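Local structure of coatomer subunit delta (Saccharomyces cerevisiae, 5FJZ) at residues I17-V22 with V258-K263; S130-Q135 with A206-A211; I159-Q164 with E214-P219. The protein is the delta subunit of the COPI coat, probably needed for retrograde Golgi-to-ER transport, and binds tryptophan-based motifs such as that of Dsl1 through its mu-homology domain. One frame throughout, in Å; residues are numbered along the deposited sequence. Where two conformers were deposited one is given.

Interaction 1. Residues I17-V22 with V258-K263; sequences ISIKEV and VITSLK
Ile17-Val22 and Val258-Lys263 run side by side as parallel strands, their axes 4.7 Å apart and 11° from exact alignment, and five backbone hydrogen bonds join them, from Ile259 N to Ile17 O at one end to Lys263 N to Glu21 O at the other. The bond from Glu21 N to Ser261 O departs from the rest: its donor sits 39° out of the carbonyl plane. On the face carrying Ile17, Ile19 and Glu21, the side chains of Ile19 and Val258 cross obliquely, CD1 of Ile19 lying 4.1 Å from CG1 of Val258. Thr260 turns its methyl to the neighbouring strand, CG2 standing 4.0 Å from Ile19 CB. Glu21 holds its carboxylate on this buried side, where Thr237 and Trp109 bond OE2. The other face is more open. There Ser261 OG, set between its own N and carbonyl carbon (chi1 50°), comes to 3.3 Å from Lys20 CG, and a water bridges it to Glu21 O. The lysine chain leads away from Val258-Lys263 to a salt bridge with Glu43 on strand 33-46. First and last long strands thus meet in parallel between antiparallel neighbours, 33-46 and 220-229, within the mixed beta-sheet of the mu-homology domain.

Interaction 2. Residues S130-Q135 with A206-A211; sequences SPSESQ and AFTIEA
Thr208 CG2 meets Ser132 and Gln135 together: the methyl lies 3.6 Å from Ser132 CB and 3.8 Å from Gln135 CG. This is the close part of the contact. With chi1 -58° the threonine OG1 lies beside the backbone N and CG2 is left anti to it, which carries the methyl out from the strand into the bend of the Ser132-Gln135 loop, while OG1 is hydrogen-bonded to Asp139 and Asn170. One side chain therefore does two jobs, apolar toward the loop and polar toward Asp139 of the adjoining strand and Asn170. Gln135 passes obliquely over the methyl, its CB and CG both within 4 Å of it, and the extended chain carries the terminal amide on toward Glu210. The amide plane stands 82° from the carboxylate plane, and no hydrogen bond joins the two segments. The outer side of the loop is the loose one. Glu133 and Ser134 are exposed and poorly ordered, and Ser134 OG approaches the methyl only to 4.5 Å. Ser132-Gln135 links strand 123-131 to strand 137-146, so this hairpin turn folds over toward Thr208 on strand 202-210, reaching past 137-146, which lies between the two in the four-stranded antiparallel sheet. Ile209 leaves strand 202-210 away from the loop, and its side chain packs on Ile159, Val161 and Pro163.

Interaction 3. Residues I159-Q164 with E214-P219; sequences IPVFPQ and EDALYP
Pro160, with phi -81° and psi 54°, is the centre of an inverse gamma turn closed by Val161 N to Ile159 O, and this bend presents the proline ring to the backbone of Ala216-Pro219. Its CD and CG atoms meet several carbonyl oxygens: CD lies 3.1 Å from Pro219 O and 3.4 Å from Leu217 O, and CG is 3.7 Å from Ala216 O. Val161 sets CG1 anti to its carbonyl carbon (chi1 -66°), bringing that methyl to 3.3 Å from Ala216 O. A water placed unusually close to both Ala216 O and Pro160 O may bridge them, though the short distances make its details doubtful. Leu217 O is buried by the contact and has no polar partner in the model. Deeper in, Ile159 and Leu217 lie side by side and point the same way, CG2 of the isoleucine 4.1 Å from CD2 of the leucine. A cis peptide bond precedes Pro219, just where the chain enters strand 220-229. Leu217 packs on Val129, Phe138 and Val140, and Val161 on Ile209, so the two connections following strands 155-159 and 202-210 meet over the face of the four-stranded sheet that carries these residues.

Overall arrangement
Interactions 2 and 3 adjoin, their centres 11 Å apart, and share one apolar junction: Ile209 CD1 lies 3.5 Å from Val161 CG2, and Ile209 CG2 is 3.7 Å from Leu217 CD2. Thus Thr208 faces the loop of interaction 2, while Ile209, next to it on strand 202-210, packs on the segments of interaction 3. Interaction 1 stands apart, its centre 38 Å from that of interaction 2 and 32 Å from that of interaction 3, with nearest atoms about 17 Å from the latter. It pairs early and late strands of the domain, whose chain between them makes the other two. Phe162 and Gln164, further along the 159-164 segment, pack on the bound peptide, and the first segments of all three fall in the Dsl1-interacting region.

Interaction 1. Residues I17-V22 with V258-K263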
ATOM      1  N   ILE A  17     -24.169 -15.469  -6.097  1.00 18.02           N
ATOM      2  CA  ILE A  17     -23.065 -15.242  -7.000  1.00 16.63           C
ATOM      3  C   ILE A  17     -22.965 -13.753  -7.303  1.00 17.48           C
ATOM      4  O   ILE A  17     -23.973 -13.117  -7.624  1.00 20.68           O
ATOM      5  CB  ILE A  17     -23.258 -16.057  -8.320  1.00 17.73           C
ATOM      6  CG1 ILE A  17     -23.190 -17.571  -8.044  1.00 23.64           C
ATOM      7  CG2 ILE A  17     -22.241 -15.615  -9.341  1.00 16.74           C
ATOM      8  CD1 ILE A  17     -23.828 -18.376  -9.146  1.00 23.81           C
ATOM      9  N   SER A  18     -21.760 -13.175  -7.149  1.00 17.75           N
ATOM     10  CA  SER A  18     -21.537 -11.765  -7.385  0.50 20.30           C
ATOM     11  C   SER A  18     -20.574 -11.619  -8.541  1.00 20.50           C
ATOM     12  O   SER A  18     -19.478 -12.174  -8.524  1.00 22.26           O
ATOM     13  CB  SER A  18     -20.987 -11.092  -6.135  0.50 23.72           C
ATOM     14  OG  SER A  18     -20.788  -9.725  -6.391  0.50 31.58           O
ATOM     15  N   ILE A  19     -20.980 -10.849  -9.582  1.00 17.18           N
ATOM     16  CA  ILE A  19     -20.104 -10.597 -10.679  1.00 19.19           C
ATOM     17  C   ILE A  19     -19.729  -9.120 -10.618  1.00 22.14           C
ATOM     18  O   ILE A  19     -20.623  -8.221 -10.800  1.00 23.41           O
ATOM     19  CB  ILE A  19     -20.819 -10.920 -12.005  1.00 20.75           C
ATOM     20  CG1 ILE A  19     -21.241 -12.399 -12.041  1.00 22.22           C
ATOM     21  CG2 ILE A  19     -19.942 -10.615 -13.206  1.00 20.58           C
ATOM     22  CD1 ILE A  19     -22.175 -12.760 -13.198  1.00 21.62           C
ATOM     23  N   LYS A  20     -18.471  -8.854 -10.280  1.00 18.21           N
ATOM     24  CA  LYS A  20     -18.066  -7.469  -9.943  1.00 18.51           C
ATOM     25  C   LYS A  20     -17.065  -6.976 -10.921  1.00 18.18           C
ATOM     26  O   LYS A  20     -16.049  -7.652 -11.151  1.00 20.61           O
ATOM     27  CB  LYS A  20     -17.479  -7.466  -8.532  1.00 17.03           C
ATOM     28  CG  LYS A  20     -18.480  -7.723  -7.421  1.00 24.30           C
ATOM     29  CD  LYS A  20     -17.774  -7.802  -6.041  1.00 27.70           C
ATOM     30  CE  LYS A  20     -18.742  -7.460  -4.935  1.00 37.42           C
ATOM     31  NZ  LYS A  20     -18.260  -7.946  -3.599  1.00 40.06           N
ATOM     32  N   GLU A  21     -17.342  -5.868 -11.596  1.00 15.03           N
ATOM     33  CA  GLU A  21     -16.398  -5.242 -12.541  1.00 17.38           C
ATOM     34  C   GLU A  21     -16.007  -3.851 -12.134  1.00 16.50           C
ATOM     35  O   GLU A  21     -16.823  -3.069 -11.538  1.00 16.23           O
ATOM     36  CB  GLU A  21     -16.901  -5.286 -13.995  1.00 19.20           C
ATOM     37  CG  GLU A  21     -16.995  -6.736 -14.423  1.00 23.50           C
ATOM     38  CD  GLU A  21     -17.535  -6.982 -15.802  1.00 27.92           C
ATOM     39  OE1 GLU A  21     -18.309  -6.114 -16.295  1.00 31.47           O
ATOM     40  OE2 GLU A  21     -17.148  -8.014 -16.406  1.00 27.66           O
ATOM     41  N   VAL A  22     -14.728  -3.562 -12.288  1.00 16.10           N
ATOM     42  CA  VAL A  22     -14.141  -2.252 -11.963  1.00 15.41           C
ATOM     43  C   VAL A  22     -13.436  -1.674 -13.174  1.00 16.07           C
ATOM     44  O   VAL A  22     -12.731  -2.364 -13.861  1.00 15.03           O
ATOM     45  CB  VAL A  22     -13.089  -2.401 -10.848  1.00 16.51           C
ATOM     46  CG1 VAL A  22     -12.393  -1.092 -10.546  1.00 17.99           C
ATOM     47  CG2 VAL A  22     -13.716  -2.964  -9.610  1.00 15.82           C
ATOM     48  N   VAL A 258     -28.015 -13.920  -8.181  1.00 21.10           N
ATOM     49  CA  VAL A 258     -26.869 -13.279  -8.804  1.00 20.50           C
ATOM     50  C   VAL A 258     -27.024 -11.774  -8.591  1.00 19.00           C
ATOM     51  O   VAL A 258     -28.137 -11.235  -8.779  1.00 19.42           O
ATOM     52  CB  VAL A 258     -26.834 -13.566 -10.284  1.00 19.91           C
ATOM     53  CG1 VAL A 258     -25.697 -12.823 -11.005  1.00 23.64           C
ATOM     54  CG2 VAL A 258     -26.696 -15.082 -10.559  1.00 24.31           C
ATOM     55  N   ILE A 259     -25.923 -11.148  -8.176  1.00 19.00           N
ATOM     56  CA  ILE A 259     -25.755  -9.721  -8.187  1.00 19.34           C
ATOM     57  C   ILE A 259     -24.686  -9.347  -9.195  1.00 22.24           C
ATOM     58  O   ILE A 259     -23.582  -9.929  -9.154  1.00 23.07           O
ATOM     59  CB  ILE A 259     -25.365  -9.235  -6.812  1.00 22.82           C
ATOM     60  CG1 ILE A 259     -26.500  -9.454  -5.852  1.00 28.90           C
ATOM     61  CG2 ILE A 259     -24.908  -7.742  -6.855  1.00 22.35           C
ATOM     62  CD1 ILE A 259     -26.153  -9.239  -4.413  1.00 30.18           C
ATOM     63  N   THR A 260     -24.959  -8.398 -10.123  1.00 23.08           N
ATOM     64  CA  THR A 260     -23.908  -7.790 -10.943  1.00 21.36           C
ATOM     65  C   THR A 260     -23.623  -6.356 -10.548  1.00 23.33           C
ATOM     66  O   THR A 260     -24.530  -5.656 -10.048  1.00 20.26           O
ATOM     67  CB  THR A 260     -24.173  -7.733 -12.428  1.00 25.68           C
ATOM     68  OG1 THR A 260     -25.393  -7.003 -12.637  1.00 27.90           O
ATOM     69  CG2 THR A 260     -24.301  -9.105 -12.994  1.00 27.95           C
ATOM     70  N   SER A 261     -22.371  -5.947 -10.657  1.00 18.37           N
ATOM     71  CA  SER A 261     -21.945  -4.528 -10.301  1.00 22.17           C
ATOM     72  C   SER A 261     -20.866  -4.001 -11.227  1.00 20.77           C
ATOM     73  O   SER A 261     -20.084  -4.779 -11.830  1.00 19.47           O
ATOM     74  CB  SER A 261     -21.469  -4.350  -8.858  1.00 25.60           C
ATOM     75  OG  SER A 261     -20.505  -5.332  -8.542  1.00 31.66           O
ATOM     76  N   LEU A 262     -20.815  -2.662 -11.345  1.00 18.14           N
ATOM     77  CA  LEU A 262     -19.776  -1.913 -12.080  1.00 17.83           C
ATOM     78  C   LEU A 262     -19.487  -0.645 -11.306  1.00 18.55           C
ATOM     79  O   LEU A 262     -20.450  -0.005 -10.808  1.00 17.25           O
ATOM     80  CB  LEU A 262     -20.243  -1.531 -13.468  1.00 22.13           C
ATOM     81  CG  LEU A 262     -19.248  -0.756 -14.333  1.00 20.43           C
ATOM     82  CD1 LEU A 262     -18.088  -1.600 -14.779  1.00 19.24           C
ATOM     83  CD2 LEU A 262     -19.991  -0.193 -15.549  1.00 23.31           C
ATOM     84  N   LYS A 263     -18.212  -0.438 -10.997  1.00 16.55           N
ATOM     85  CA  LYS A 263     -17.694   0.596 -10.140  1.00 20.24           C
ATOM     86  C   LYS A 263     -16.534   1.226 -10.916  1.00 18.93           C
ATOM     87  O   LYS A 263     -15.676   0.520 -11.493  1.00 14.79           O
ATOM     88  CB  LYS A 263     -17.206   0.013  -8.806  1.00 27.08           C
ATOM     89  CG  LYS A 263     -16.706   0.985  -7.757  1.00 33.56           C
ATOM     90  CD  LYS A 263     -16.333   0.345  -6.397  1.00 39.66           C
ATOM     91  CE  LYS A 263     -15.725   1.326  -5.457  1.00 41.81           C
ATOM     92  NZ  LYS A 263     -16.639   1.620  -4.345  1.00 45.26           N
TER
HETATM   93  O   HOH W   1     -18.131  -3.612  -9.054  1.00 20.14           O
HETATM   94  O   HOH W   2     -20.995  -5.005 -14.411  1.00 28.30           O

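Interaction 2. Residues S130-Q135 with A206-A211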
ATOM      1  N   SER A 130     -12.757  28.165 -18.906  1.00 26.47           N
ATOM      2  CA  SER A 130     -12.411  29.548 -19.240  1.00 26.28           C
ATOM      3  C   SER A 130     -12.459  30.427 -17.967  1.00 28.71           C
ATOM      4  O   SER A 130     -13.128  30.087 -17.002  1.00 23.76           O
ATOM      5  CB  SER A 130     -13.347  30.059 -20.337  1.00 31.78           C
ATOM      6  OG  SER A 130     -14.661  30.146 -19.804  1.00 32.08           O
ATOM      7  N   PRO A 131     -11.721  31.552 -17.961  1.00 30.62           N
ATOM      8  CA  PRO A 131     -11.629  32.366 -16.757  1.00 31.41           C
ATOM      9  C   PRO A 131     -12.974  32.889 -16.423  1.00 32.79           C
ATOM     10  O   PRO A 131     -13.705  33.203 -17.324  1.00 33.13           O
ATOM     11  CB  PRO A 131     -10.687  33.507 -17.164  1.00 31.04           C
ATOM     12  CG  PRO A 131      -9.821  32.926 -18.241  1.00 31.40           C
ATOM     13  CD  PRO A 131     -10.713  31.951 -18.988  1.00 32.37           C
ATOM     14  N   SER A 132     -13.318  32.934 -15.159  1.00 36.84           N
ATOM     15  CA  SER A 132     -14.630  33.394 -14.765  1.00 40.67           C
ATOM     16  C   SER A 132     -14.725  34.908 -14.709  1.00 45.88           C
ATOM     17  O   SER A 132     -13.736  35.619 -14.590  1.00 36.94           O
ATOM     18  CB  SER A 132     -15.100  32.777 -13.452  1.00 41.94           C
ATOM     19  OG  SER A 132     -14.606  33.461 -12.322  1.00 47.47           O
ATOM     20  N   GLU A 133     -15.967  35.352 -14.862  1.00 54.17           N
ATOM     21  CA  GLU A 133     -16.355  36.749 -14.873  1.00 66.58           C
ATOM     22  C   GLU A 133     -16.762  37.225 -13.466  1.00 61.36           C
ATOM     23  O   GLU A 133     -17.164  38.361 -13.297  1.00 58.82           O
ATOM     24  CB  GLU A 133     -17.536  36.880 -15.907  1.00 70.60           C
ATOM     25  CG  GLU A 133     -18.258  38.198 -16.179  1.00 78.38           C
ATOM     26  CD  GLU A 133     -17.416  39.460 -16.050  1.00 81.21           C
ATOM     27  OE1 GLU A 133     -16.185  39.337 -15.866  1.00 81.67           O
ATOM     28  OE2 GLU A 133     -17.996  40.577 -16.132  1.00 72.39           O
ATOM     29  N   SER A 134     -16.648  36.363 -12.461  1.00 62.98           N
ATOM     30  CA  SER A 134     -17.067  36.744 -11.102  1.00 62.60           C
ATOM     31  C   SER A 134     -16.077  36.337 -10.020  1.00 58.40           C
ATOM     32  O   SER A 134     -15.698  37.153  -9.164  1.00 58.42           O
ATOM     33  CB  SER A 134     -18.413  36.102 -10.772  1.00 68.75           C
ATOM     34  OG  SER A 134     -18.402  34.712 -11.075  1.00 67.45           O
ATOM     35  N   GLN A 135     -15.737  35.047 -10.015  1.00 44.00           N
ATOM     36  CA  GLN A 135     -14.819  34.491  -9.030  1.00 42.49           C
ATOM     37  C   GLN A 135     -13.400  34.641  -9.544  1.00 41.29           C
ATOM     38  O   GLN A 135     -13.212  34.934 -10.727  1.00 43.23           O
ATOM     39  CB  GLN A 135     -15.165  32.992  -8.714  1.00 42.55           C
ATOM     40  CG  GLN A 135     -16.616  32.811  -8.256  1.00 39.28           C
ATOM     41  CD  GLN A 135     -16.943  31.497  -7.507  1.00 41.56           C
ATOM     42  OE1 GLN A 135     -18.122  31.179  -7.283  1.00 45.08           O
ATOM     43  NE2 GLN A 135     -15.930  30.741  -7.155  1.00 35.80           N
ATOM     44  N   ALA A 206     -21.861  22.170 -15.222  1.00 15.26           N
ATOM     45  CA  ALA A 206     -21.195  23.406 -15.338  1.00 13.31           C
ATOM     46  C   ALA A 206     -21.166  24.162 -14.035  1.00 14.04           C
ATOM     47  O   ALA A 206     -22.178  24.235 -13.327  1.00 16.83           O
ATOM     48  CB  ALA A 206     -21.900  24.255 -16.475  1.00 14.22           C
ATOM     49  N   PHE A 207     -20.019  24.717 -13.706  1.00 16.91           N
ATOM     50  CA  PHE A 207     -19.835  25.441 -12.447  1.00 17.73           C
ATOM     51  C   PHE A 207     -18.693  26.363 -12.531  1.00 17.74           C
ATOM     52  O   PHE A 207     -17.849  26.251 -13.437  1.00 23.17           O
ATOM     53  CB  PHE A 207     -19.700  24.434 -11.267  1.00 21.69           C
ATOM     54  CG  PHE A 207     -18.611  23.468 -11.481  1.00 19.99           C
ATOM     55  CD1 PHE A 207     -18.776  22.376 -12.348  1.00 19.34           C
ATOM     56  CD2 PHE A 207     -17.403  23.695 -10.984  1.00 18.21           C
ATOM     57  CE1 PHE A 207     -17.713  21.492 -12.591  1.00 18.31           C
ATOM     58  CE2 PHE A 207     -16.342  22.846 -11.244  1.00 20.28           C
ATOM     59  CZ  PHE A 207     -16.507  21.718 -12.035  1.00 19.42           C
ATOM     60  N   THR A 208     -18.610  27.270 -11.547  1.00 17.58           N
ATOM     61  CA  THR A 208     -17.521  28.121 -11.373  1.00 18.74           C
ATOM     62  C   THR A 208     -16.830  27.834 -10.040  1.00 17.77           C
ATOM     63  O   THR A 208     -17.487  27.707  -9.049  1.00 19.33           O
ATOM     64  CB  THR A 208     -18.018  29.594 -11.372  1.00 23.59           C
ATOM     65  OG1 THR A 208     -18.707  29.858 -12.616  1.00 26.88           O
ATOM     66  CG2 THR A 208     -16.837  30.526 -11.301  1.00 23.46           C
ATOM     67  N   ILE A 209     -15.545  27.719 -10.093  1.00 18.31           N
ATOM     68  CA  ILE A 209     -14.738  27.336  -8.947  1.00 22.01           C
ATOM     69  C   ILE A 209     -13.469  28.131  -8.963  1.00 21.60           C
ATOM     70  O   ILE A 209     -12.878  28.381 -10.012  1.00 20.42           O
ATOM     71  CB  ILE A 209     -14.465  25.790  -8.945  1.00 20.53           C
ATOM     72  CG1 ILE A 209     -13.831  25.347  -7.618  1.00 19.53           C
ATOM     73  CG2 ILE A 209     -13.585  25.378 -10.114  1.00 21.73           C
ATOM     74  CD1 ILE A 209     -13.862  23.797  -7.439  1.00 21.06           C
ATOM     75  N   GLU A 210     -12.997  28.531  -7.772  1.00 30.03           N
ATOM     76  CA  GLU A 210     -11.689  29.215  -7.621  1.00 29.66           C
ATOM     77  C   GLU A 210     -10.510  28.262  -7.739  1.00 30.85           C
ATOM     78  O   GLU A 210     -10.540  27.220  -7.130  1.00 35.82           O
ATOM     79  CB  GLU A 210     -11.557  29.865  -6.245  1.00 35.59           C
ATOM     80  CG  GLU A 210     -12.339  31.145  -6.054  1.00 41.52           C
ATOM     81  CD  GLU A 210     -12.004  31.818  -4.731  1.00 53.28           C
ATOM     82  OE1 GLU A 210     -11.362  31.167  -3.854  1.00 60.42           O
ATOM     83  OE2 GLU A 210     -12.381  33.001  -4.573  1.00 60.78           O
ATOM     84  N   ALA A 211      -9.483  28.651  -8.491  1.00 28.11           N
ATOM     85  CA  ALA A 211      -8.239  27.962  -8.553  1.00 30.29           C
ATOM     86  C   ALA A 211      -7.179  28.954  -8.955  1.00 35.03           C
ATOM     87  O   ALA A 211      -7.481  29.941  -9.626  1.00 37.25           O
ATOM     88  CB  ALA A 211      -8.314  26.849  -9.614  1.00 27.21           C
TER

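Interaction 3. Residues I159-Q164 with E214-P219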
ATOM      1  N   ILE A 159     -12.890  17.812  -8.106  1.00 13.88           N
ATOM      2  CA  ILE A 159     -11.939  18.747  -8.556  1.00 15.39           C
ATOM      3  C   ILE A 159     -10.944  18.945  -7.435  1.00 17.83           C
ATOM      4  O   ILE A 159     -11.345  19.282  -6.304  1.00 16.50           O
ATOM      5  CB  ILE A 159     -12.586  20.166  -8.882  1.00 17.49           C
ATOM      6  CG1 ILE A 159     -13.835  19.994  -9.707  1.00 19.85           C
ATOM      7  CG2 ILE A 159     -11.545  21.021  -9.582  1.00 19.14           C
ATOM      8  CD1 ILE A 159     -13.621  19.251 -11.020  1.00 24.21           C
ATOM      9  N   PRO A 160      -9.617  18.803  -7.716  1.00 16.82           N
ATOM     10  CA  PRO A 160      -8.543  18.827  -6.657  1.00 20.74           C
ATOM     11  C   PRO A 160      -8.075  20.212  -6.136  1.00 20.73           C
ATOM     12  O   PRO A 160      -6.872  20.490  -6.032  1.00 18.47           O
ATOM     13  CB  PRO A 160      -7.421  18.103  -7.302  1.00 19.76           C
ATOM     14  CG  PRO A 160      -7.588  18.447  -8.748  1.00 21.31           C
ATOM     15  CD  PRO A 160      -9.071  18.414  -9.000  1.00 17.80           C
ATOM     16  N   VAL A 161      -9.043  20.994  -5.690  1.00 22.04           N
ATOM     17  CA  VAL A 161      -8.796  22.325  -5.192  1.00 21.64           C
ATOM     18  C   VAL A 161      -9.672  22.480  -3.986  1.00 19.82           C
ATOM     19  O   VAL A 161     -10.634  21.728  -3.795  1.00 16.11           O
ATOM     20  CB  VAL A 161      -9.038  23.418  -6.264  1.00 20.27           C
ATOM     21  CG1 VAL A 161      -8.058  23.301  -7.374  1.00 22.70           C
ATOM     22  CG2 VAL A 161     -10.426  23.388  -6.782  1.00 19.19           C
ATOM     23  N   PHE A 162      -9.316  23.422  -3.129  1.00 21.31           N
ATOM     24  CA  PHE A 162     -10.106  23.690  -1.927  1.00 20.48           C
ATOM     25  C   PHE A 162     -10.368  25.205  -1.873  1.00 22.85           C
ATOM     26  O   PHE A 162      -9.542  25.932  -1.299  1.00 24.87           O
ATOM     27  CB  PHE A 162      -9.282  23.330  -0.648  1.00 21.53           C
ATOM     28  CG  PHE A 162      -8.998  21.856  -0.501  1.00 19.40           C
ATOM     29  CD1 PHE A 162      -7.993  21.283  -1.242  1.00 23.60           C
ATOM     30  CD2 PHE A 162      -9.803  21.066   0.240  1.00 20.52           C
ATOM     31  CE1 PHE A 162      -7.769  19.916  -1.195  1.00 23.73           C
ATOM     32  CE2 PHE A 162      -9.623  19.698   0.274  1.00 22.52           C
ATOM     33  CZ  PHE A 162      -8.591  19.125  -0.430  1.00 24.10           C
ATOM     34  N   PRO A 163     -11.430  25.682  -2.517  1.00 24.88           N
ATOM     35  CA  PRO A 163     -11.469  27.135  -2.711  1.00 29.90           C
ATOM     36  C   PRO A 163     -11.972  27.848  -1.469  1.00 36.79           C
ATOM     37  O   PRO A 163     -12.763  27.271  -0.733  1.00 37.48           O
ATOM     38  CB  PRO A 163     -12.460  27.311  -3.874  1.00 33.57           C
ATOM     39  CG  PRO A 163     -13.204  26.027  -3.991  1.00 30.28           C
ATOM     40  CD  PRO A 163     -12.366  24.950  -3.405  1.00 25.13           C
ATOM     41  N   GLN A 164     -11.510  29.080  -1.255  1.00 38.92           N
ATOM     42  CA  GLN A 164     -12.061  29.963  -0.202  1.00 44.45           C
ATOM     43  C   GLN A 164     -13.569  30.136  -0.471  1.00 41.27           C
ATOM     44  O   GLN A 164     -14.405  29.729   0.350  1.00 46.03           O
ATOM     45  CB  GLN A 164     -11.270  31.299  -0.152  1.00 43.14           C
ATOM     46  CG  GLN A 164      -9.835  31.151   0.330  1.00 47.18           C
ATOM     47  CD  GLN A 164      -9.749  30.896   1.840  1.00 50.49           C
ATOM     48  OE1 GLN A 164     -10.064  31.772   2.669  1.00 47.05           O
ATOM     49  NE2 GLN A 164      -9.280  29.705   2.206  1.00 51.60           N
ATOM     50  N   GLU A 214      -5.269  27.286 -14.378  1.00 27.06           N
ATOM     51  CA  GLU A 214      -6.055  26.289 -15.055  1.00 27.03           C
ATOM     52  C   GLU A 214      -5.596  24.852 -14.743  1.00 24.94           C
ATOM     53  O   GLU A 214      -6.427  23.999 -14.448  1.00 25.76           O
ATOM     54  CB  GLU A 214      -6.022  26.565 -16.546  1.00 28.84           C
ATOM     55  CG  GLU A 214      -6.918  25.658 -17.340  1.00 32.62           C
ATOM     56  CD  GLU A 214      -7.247  26.223 -18.707  1.00 36.28           C
ATOM     57  OE1 GLU A 214      -7.293  27.456 -18.887  1.00 34.77           O
ATOM     58  OE2 GLU A 214      -7.449  25.428 -19.619  1.00 39.57           O
ATOM     59  N   ASP A 215      -4.294  24.605 -14.772  1.00 28.02           N
ATOM     60  CA  ASP A 215      -3.753  23.233 -14.624  1.00 26.70           C
ATOM     61  C   ASP A 215      -4.010  22.655 -13.212  1.00 22.02           C
ATOM     62  O   ASP A 215      -4.012  21.450 -13.068  1.00 21.01           O
ATOM     63  CB  ASP A 215      -2.280  23.116 -14.954  1.00 29.15           C
ATOM     64  CG  ASP A 215      -1.953  23.348 -16.415  1.00 35.08           C
ATOM     65  OD1 ASP A 215      -2.784  23.037 -17.299  1.00 33.03           O
ATOM     66  OD2 ASP A 215      -0.842  23.869 -16.665  1.00 32.12           O
ATOM     67  N   ALA A 216      -4.346  23.500 -12.247  1.00 21.84           N
ATOM     68  CA  ALA A 216      -4.648  23.114 -10.891  1.00 21.88           C
ATOM     69  C   ALA A 216      -5.995  22.448 -10.761  1.00 22.26           C
ATOM     70  O   ALA A 216      -6.304  21.773  -9.766  1.00 21.90           O
ATOM     71  CB  ALA A 216      -4.657  24.347  -9.994  1.00 25.20           C
ATOM     72  N   LEU A 217      -6.825  22.627 -11.791  1.00 17.78           N
ATOM     73  CA  LEU A 217      -8.129  22.030 -11.782  1.00 19.11           C
ATOM     74  C   LEU A 217      -8.042  20.542 -12.129  1.00 17.26           C
ATOM     75  O   LEU A 217      -9.057  19.869 -12.115  1.00 16.84           O
ATOM     76  CB  LEU A 217      -9.035  22.746 -12.808  1.00 18.69           C
ATOM     77  CG  LEU A 217      -9.387  24.214 -12.647  1.00 18.91           C
ATOM     78  CD1 LEU A 217     -10.033  24.705 -13.963  1.00 21.41           C
ATOM     79  CD2 LEU A 217     -10.349  24.391 -11.517  1.00 18.36           C
ATOM     80  N   TYR A 218      -6.858  20.046 -12.539  1.00 16.96           N
ATOM     81  CA  TYR A 218      -6.727  18.680 -13.017  1.00 18.48           C
ATOM     82  C   TYR A 218      -5.744  17.864 -12.135  1.00 21.98           C
ATOM     83  O   TYR A 218      -4.883  18.469 -11.497  1.00 20.85           O
ATOM     84  CB  TYR A 218      -6.235  18.685 -14.467  1.00 18.93           C
ATOM     85  CG  TYR A 218      -7.222  19.261 -15.404  1.00 17.62           C
ATOM     86  CD1 TYR A 218      -8.215  18.506 -15.962  1.00 17.77           C
ATOM     87  CD2 TYR A 218      -7.114  20.595 -15.794  1.00 18.80           C
ATOM     88  CE1 TYR A 218      -9.162  19.094 -16.825  1.00 18.32           C
ATOM     89  CE2 TYR A 218      -8.057  21.196 -16.601  1.00 17.56           C
ATOM     90  CZ  TYR A 218      -9.069  20.450 -17.116  1.00 18.01           C
ATOM     91  OH  TYR A 218      -9.977  21.045 -17.970  1.00 15.39           O
ATOM     92  N   PRO A 219      -5.890  16.523 -12.027  1.00 20.66           N
ATOM     93  CA  PRO A 219      -6.926  15.640 -12.613  1.00 20.45           C
ATOM     94  C   PRO A 219      -8.333  15.812 -12.008  1.00 17.89           C
ATOM     95  O   PRO A 219      -8.524  15.954 -10.794  1.00 17.61           O
ATOM     96  CB  PRO A 219      -6.343  14.268 -12.409  1.00 20.55           C
ATOM     97  CG  PRO A 219      -5.454  14.368 -11.151  1.00 23.00           C
ATOM     98  CD  PRO A 219      -4.999  15.796 -11.068  1.00 22.80           C
TER
HETATM   99  O   HOH W   3      -5.009  21.104  -7.597  1.00 23.91           O